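Local coordinates for putative methyltransferase (Emericella variicolor, PDB 7DMB), which probably transfers a methyl group from S-adenosylmethionine as a trans-acting partner of the polyketide synthase in calbistrin biosynthesis, at residues 291-302 with 349-358. Numbering follows the deposited sequence.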
loop_
_atom_site.group_PDB
_atom_site.type_symbol
_atom_site.label_atom_id
_atom_site.label_comp_id
_atom_site.label_asym_id
_atom_site.label_seq_id
_atom_site.Cartn_x
_atom_site.Cartn_y
_atom_site.Cartn_z
ATOM N N LEU A 291 5.845 -8.010 12.685
ATOM C CA LEU A 291 6.319 -8.220 11.320
ATOM C C LEU A 291 7.159 -9.487 11.203
ATOM O O LEU A 291 7.085 -10.190 10.188
ATOM C CB LEU A 291 7.111 -7.008 10.829
ATOM C CG LEU A 291 6.329 -5.703 10.785
ATOM C CD1 LEU A 291 7.151 -4.657 10.097
ATOM C CD2 LEU A 291 4.977 -5.917 10.075
ATOM N N VAL A 292 7.970 -9.790 12.223
ATOM C CA VAL A 292 8.847 -10.955 12.147
ATOM C C VAL A 292 8.029 -12.246 12.090
ATOM O O VAL A 292 8.308 -13.138 11.280
ATOM C CB VAL A 292 9.841 -10.953 13.323
ATOM C CG1 VAL A 292 10.601 -12.265 13.382
ATOM C CG2 VAL A 292 10.817 -9.783 13.193
ATOM N N GLU A 293 7.005 -12.368 12.934
ATOM C CA GLU A 293 6.145 -13.547 12.864
ATOM C C GLU A 293 5.427 -13.615 11.525
ATOM O O GLU A 293 5.277 -14.698 10.938
ATOM C CB GLU A 293 5.143 -13.528 14.015
ATOM C CG GLU A 293 5.601 -14.298 15.250
ATOM C CD GLU A 293 4.589 -14.211 16.379
ATOM O OE1 GLU A 293 3.376 -14.239 16.077
ATOM O OE2 GLU A 293 4.998 -14.117 17.560
ATOM N N THR A 294 5.006 -12.458 11.016
ATOM C CA THR A 294 4.398 -12.376 9.692
ATOM C C THR A 294 5.360 -12.832 8.610
ATOM O O THR A 294 4.992 -13.605 7.714
ATOM C CB THR A 294 3.956 -10.947 9.420
ATOM O OG1 THR A 294 2.758 -10.697 10.155
ATOM C CG2 THR A 294 3.730 -10.723 7.909
ATOM N N LEU A 295 6.600 -12.343 8.658
ATOM C CA LEU A 295 7.556 -12.752 7.641
ATOM C C LEU A 295 7.933 -14.237 7.775
ATOM O O LEU A 295 8.125 -14.914 6.757
ATOM C CB LEU A 295 8.776 -11.820 7.691
ATOM C CG LEU A 295 8.501 -10.372 7.232
ATOM C CD1 LEU A 295 9.540 -9.369 7.712
ATOM C CD2 LEU A 295 8.378 -10.274 5.717
ATOM N N LYS A 296 7.995 -14.780 9.000
ATOM C CA LYS A 296 8.217 -16.220 9.157
ATOM C C LYS A 296 7.068 -17.030 8.569
ATOM O O LYS A 296 7.280 -18.147 8.066
ATOM C CB LYS A 296 8.397 -16.593 10.633
ATOM C CG LYS A 296 9.673 -16.056 11.300
ATOM C CD LYS A 296 9.725 -16.408 12.804
ATOM C CE LYS A 296 11.055 -15.987 13.429
ATOM N NZ LYS A 296 11.248 -16.531 14.798
ATOM N N ASN A 297 5.848 -16.500 8.626
ATOM C CA ASN A 297 4.726 -17.204 8.014
ATOM C C ASN A 297 4.789 -17.118 6.495
ATOM O O ASN A 297 4.432 -18.086 5.809
ATOM C CB ASN A 297 3.401 -16.662 8.546
ATOM C CG ASN A 297 3.145 -17.068 9.994
ATOM O OD1 ASN A 297 3.646 -18.098 10.467
ATOM N ND2 ASN A 297 2.376 -16.251 10.711
ATOM N N VAL A 298 5.280 -15.998 5.949
ATOM C CA VAL A 298 5.520 -15.937 4.508
ATOM C C VAL A 298 6.586 -16.954 4.100
ATOM O O VAL A 298 6.463 -17.619 3.067
ATOM C CB VAL A 298 5.907 -14.510 4.080
ATOM C CG1 VAL A 298 6.357 -14.503 2.626
ATOM C CG2 VAL A 298 4.739 -13.555 4.266
ATOM N N ARG A 299 7.653 -17.083 4.898
ATOM C CA ARG A 299 8.734 -18.005 4.553
ATOM C C ARG A 299 8.258 -19.453 4.568
ATOM O O ARG A 299 8.674 -20.265 3.728
ATOM C CB ARG A 299 9.911 -17.836 5.519
ATOM C CG ARG A 299 11.094 -18.768 5.199
ATOM C CD ARG A 299 11.879 -19.121 6.445
ATOM N NE ARG A 299 13.315 -19.243 6.192
ATOM C CZ ARG A 299 13.958 -20.401 6.047
ATOM N NH1 ARG A 299 13.287 -21.551 6.114
ATOM N NH2 ARG A 299 15.267 -20.410 5.822
ATOM N N THR A 300 7.397 -19.796 5.528
ATOM C CA THR A 300 6.821 -21.137 5.578
ATOM C C THR A 300 6.185 -21.520 4.245
ATOM O O THR A 300 6.308 -22.667 3.798
ATOM C CB THR A 300 5.797 -21.215 6.718
ATOM O OG1 THR A 300 6.490 -21.152 7.969
ATOM C CG2 THR A 300 4.985 -22.494 6.661
ATOM N N LEU A 301 5.529 -20.557 3.579
ATOM C CA LEU A 301 4.865 -20.829 2.307
ATOM C C LEU A 301 5.843 -21.008 1.148
ATOM O O LEU A 301 5.490 -21.662 0.154
ATOM C CB LEU A 301 3.876 -19.701 1.978
ATOM C CG LEU A 301 2.620 -19.619 2.850
ATOM C CD1 LEU A 301 1.942 -18.264 2.735
ATOM C CD2 LEU A 301 1.635 -20.736 2.478
ATOM N N LEU A 302 7.053 -20.461 1.246
ATOM C CA LEU A 302 7.959 -20.404 0.100
ATOM C C LEU A 302 8.838 -21.649 -0.026
ATOM O O LEU A 302 9.292 -22.211 0.973
ATOM C CB LEU A 302 8.843 -19.164 0.209
ATOM C CG LEU A 302 8.070 -17.873 -0.077
ATOM C CD1 LEU A 302 8.833 -16.628 0.403
ATOM C CD2 LEU A 302 7.761 -17.803 -1.583
ATOM N N TRP A 349 12.723 -3.019 6.957
ATOM C CA TRP A 349 12.293 -4.309 6.412
ATOM C C TRP A 349 13.472 -5.274 6.330
ATOM O O TRP A 349 13.390 -6.406 6.809
ATOM C CB TRP A 349 11.639 -4.126 5.044
ATOM C CG TRP A 349 10.232 -3.582 5.123
ATOM C CD1 TRP A 349 9.823 -2.305 4.824
ATOM C CD2 TRP A 349 9.059 -4.291 5.544
ATOM N NE1 TRP A 349 8.467 -2.182 5.030
ATOM C CE2 TRP A 349 7.969 -3.386 5.462
ATOM C CE3 TRP A 349 8.823 -5.601 5.986
ATOM C CZ2 TRP A 349 6.664 -3.741 5.828
ATOM C CZ3 TRP A 349 7.520 -5.966 6.326
ATOM C CH2 TRP A 349 6.459 -5.031 6.255
ATOM N N ASP A 350 14.593 -4.813 5.771
ATOM C CA ASP A 350 15.816 -5.612 5.704
ATOM C C ASP A 350 16.163 -6.227 7.056
ATOM O O ASP A 350 16.389 -7.437 7.157
ATOM C CB ASP A 350 16.963 -4.743 5.191
ATOM C CG ASP A 350 18.290 -5.485 5.153
ATOM O OD1 ASP A 350 18.398 -6.484 4.400
ATOM O OD2 ASP A 350 19.227 -5.053 5.871
ATOM N N ARG A 351 16.198 -5.403 8.109
ATOM C CA ARG A 351 16.424 -5.901 9.466
ATOM C C ARG A 351 15.487 -7.050 9.807
ATOM O O ARG A 351 15.910 -8.096 10.311
ATOM C CB ARG A 351 16.223 -4.767 10.481
ATOM C CG ARG A 351 17.366 -3.769 10.605
ATOM C CD ARG A 351 17.212 -3.000 11.902
ATOM N NE ARG A 351 17.207 -3.905 13.056
ATOM C CZ ARG A 351 16.762 -3.594 14.273
ATOM N NH1 ARG A 351 16.266 -2.386 14.517
ATOM N NH2 ARG A 351 16.821 -4.494 15.252
ATOM N N ARG A 352 14.195 -6.863 9.560
ATOM C CA ARG A 352 13.250 -7.847 10.051
ATOM C C ARG A 352 13.179 -9.063 9.143
ATOM O O ARG A 352 12.869 -10.161 9.618
ATOM C CB ARG A 352 11.890 -7.197 10.235
ATOM C CG ARG A 352 11.868 -6.354 11.491
ATOM C CD ARG A 352 10.635 -5.556 11.571
ATOM N NE ARG A 352 10.810 -4.343 12.356
ATOM C CZ ARG A 352 10.075 -4.060 13.415
ATOM N NH1 ARG A 352 9.148 -4.924 13.818
ATOM N NH2 ARG A 352 10.259 -2.925 14.063
ATOM N N LEU A 353 13.482 -8.886 7.854
ATOM C CA LEU A 353 13.612 -10.028 6.962
ATOM C C LEU A 353 14.712 -10.965 7.450
ATOM O O LEU A 353 14.527 -12.188 7.476
ATOM C CB LEU A 353 13.880 -9.539 5.534
ATOM C CG LEU A 353 12.662 -9.045 4.738
ATOM C CD1 LEU A 353 13.085 -8.122 3.634
ATOM C CD2 LEU A 353 11.820 -10.208 4.172
ATOM N N LYS A 354 15.846 -10.409 7.889
ATOM C CA LYS A 354 16.938 -11.243 8.391
ATOM C C LYS A 354 16.522 -12.019 9.640
ATOM O O LYS A 354 16.891 -13.188 9.806
ATOM C CB LYS A 354 18.169 -10.381 8.675
ATOM C CG LYS A 354 18.851 -9.875 7.417
ATOM C CD LYS A 354 19.940 -8.831 7.707
ATOM C CE LYS A 354 20.936 -8.761 6.543
ATOM N NZ LYS A 354 21.672 -7.451 6.480
ATOM N N GLN A 355 15.735 -11.390 10.518
ATOM C CA GLN A 355 15.221 -12.061 11.706
ATOM C C GLN A 355 14.226 -13.161 11.376
ATOM O O GLN A 355 13.945 -13.994 12.240
ATOM C CB GLN A 355 14.540 -11.058 12.647
ATOM C CG GLN A 355 15.499 -10.184 13.433
ATOM C CD GLN A 355 14.971 -8.779 13.658
ATOM O OE1 GLN A 355 13.883 -8.591 14.192
ATOM N NE2 GLN A 355 15.748 -7.782 13.246
ATOM N N ALA A 356 13.671 -13.177 10.166
ATOM C CA ALA A 356 12.624 -14.128 9.811
ATOM C C ALA A 356 13.100 -15.249 8.899
ATOM O O ALA A 356 12.275 -16.033 8.422
ATOM C CB ALA A 356 11.457 -13.398 9.139
ATOM N N GLY A 357 14.393 -15.321 8.607
ATOM C CA GLY A 357 14.911 -16.342 7.727
ATOM C C GLY A 357 15.004 -15.985 6.255
ATOM O O GLY A 357 15.127 -16.896 5.426
ATOM N N PHE A 358 14.933 -14.704 5.898
ATOM C CA PHE A 358 15.273 -14.263 4.553
ATOM C C PHE A 358 16.704 -13.721 4.556
ATOM O O PHE A 358 17.261 -13.417 5.607
ATOM C CB PHE A 358 14.297 -13.184 4.062
ATOM C CG PHE A 358 12.869 -13.656 3.925
ATOM C CD1 PHE A 358 12.358 -14.005 2.686
ATOM C CD2 PHE A 358 12.032 -13.708 5.030
ATOM C CE1 PHE A 358 11.034 -14.422 2.549
ATOM C CE2 PHE A 358 10.708 -14.121 4.908
ATOM C CZ PHE A 358 10.207 -14.476 3.672
HETATM O O HOH W 1 8.467 -7.729 14.383
#
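Two helices packed on the central sheet of a Rossmann-like methyltransferase fold, 291-301 and 346-355, pack obliquely, closest where the second ends: A356 sets its methyl against L295, CB to CB at a tight 3.4 Å. The axes of 291-301 and 349-355 cross at -59°, 8.7 Å apart at closest approach. The L295 side chain crosses that of L353 at about a right angle, CD2 to CD2 3.8 Å, and its CD1 reaches the edge of the W349 ring, while L291 CD1 lies over that ring's face in a CH-pi contact, 4.2 Å from the centroid of the six-membered ring. A Schellman motif closes helix 346-355: G357 takes positive phi, and L353 O accepts A356 N and F358 N from opposite faces of its plane. The turn leads into edge strand 358-366 and presents G357 O to R299 NE (3.1 Å, nearly straight at 163°), near the guanidinium plane but above that of the carbonyl. With CG anti to the backbone N (chi1 -179°), R299 leaves the helix toward this turn, and a bend at chi3 brings NE to the carbonyl; its CB touches F358 CZ. L302 CD1 and V298 CG1 meet the F358 ring edge; V298 adjoins I262 of the S-adenosyl-L-homocysteine site. R352, salt-bridged to E348 and D336, lays CD 3.9 Å from L291 CB.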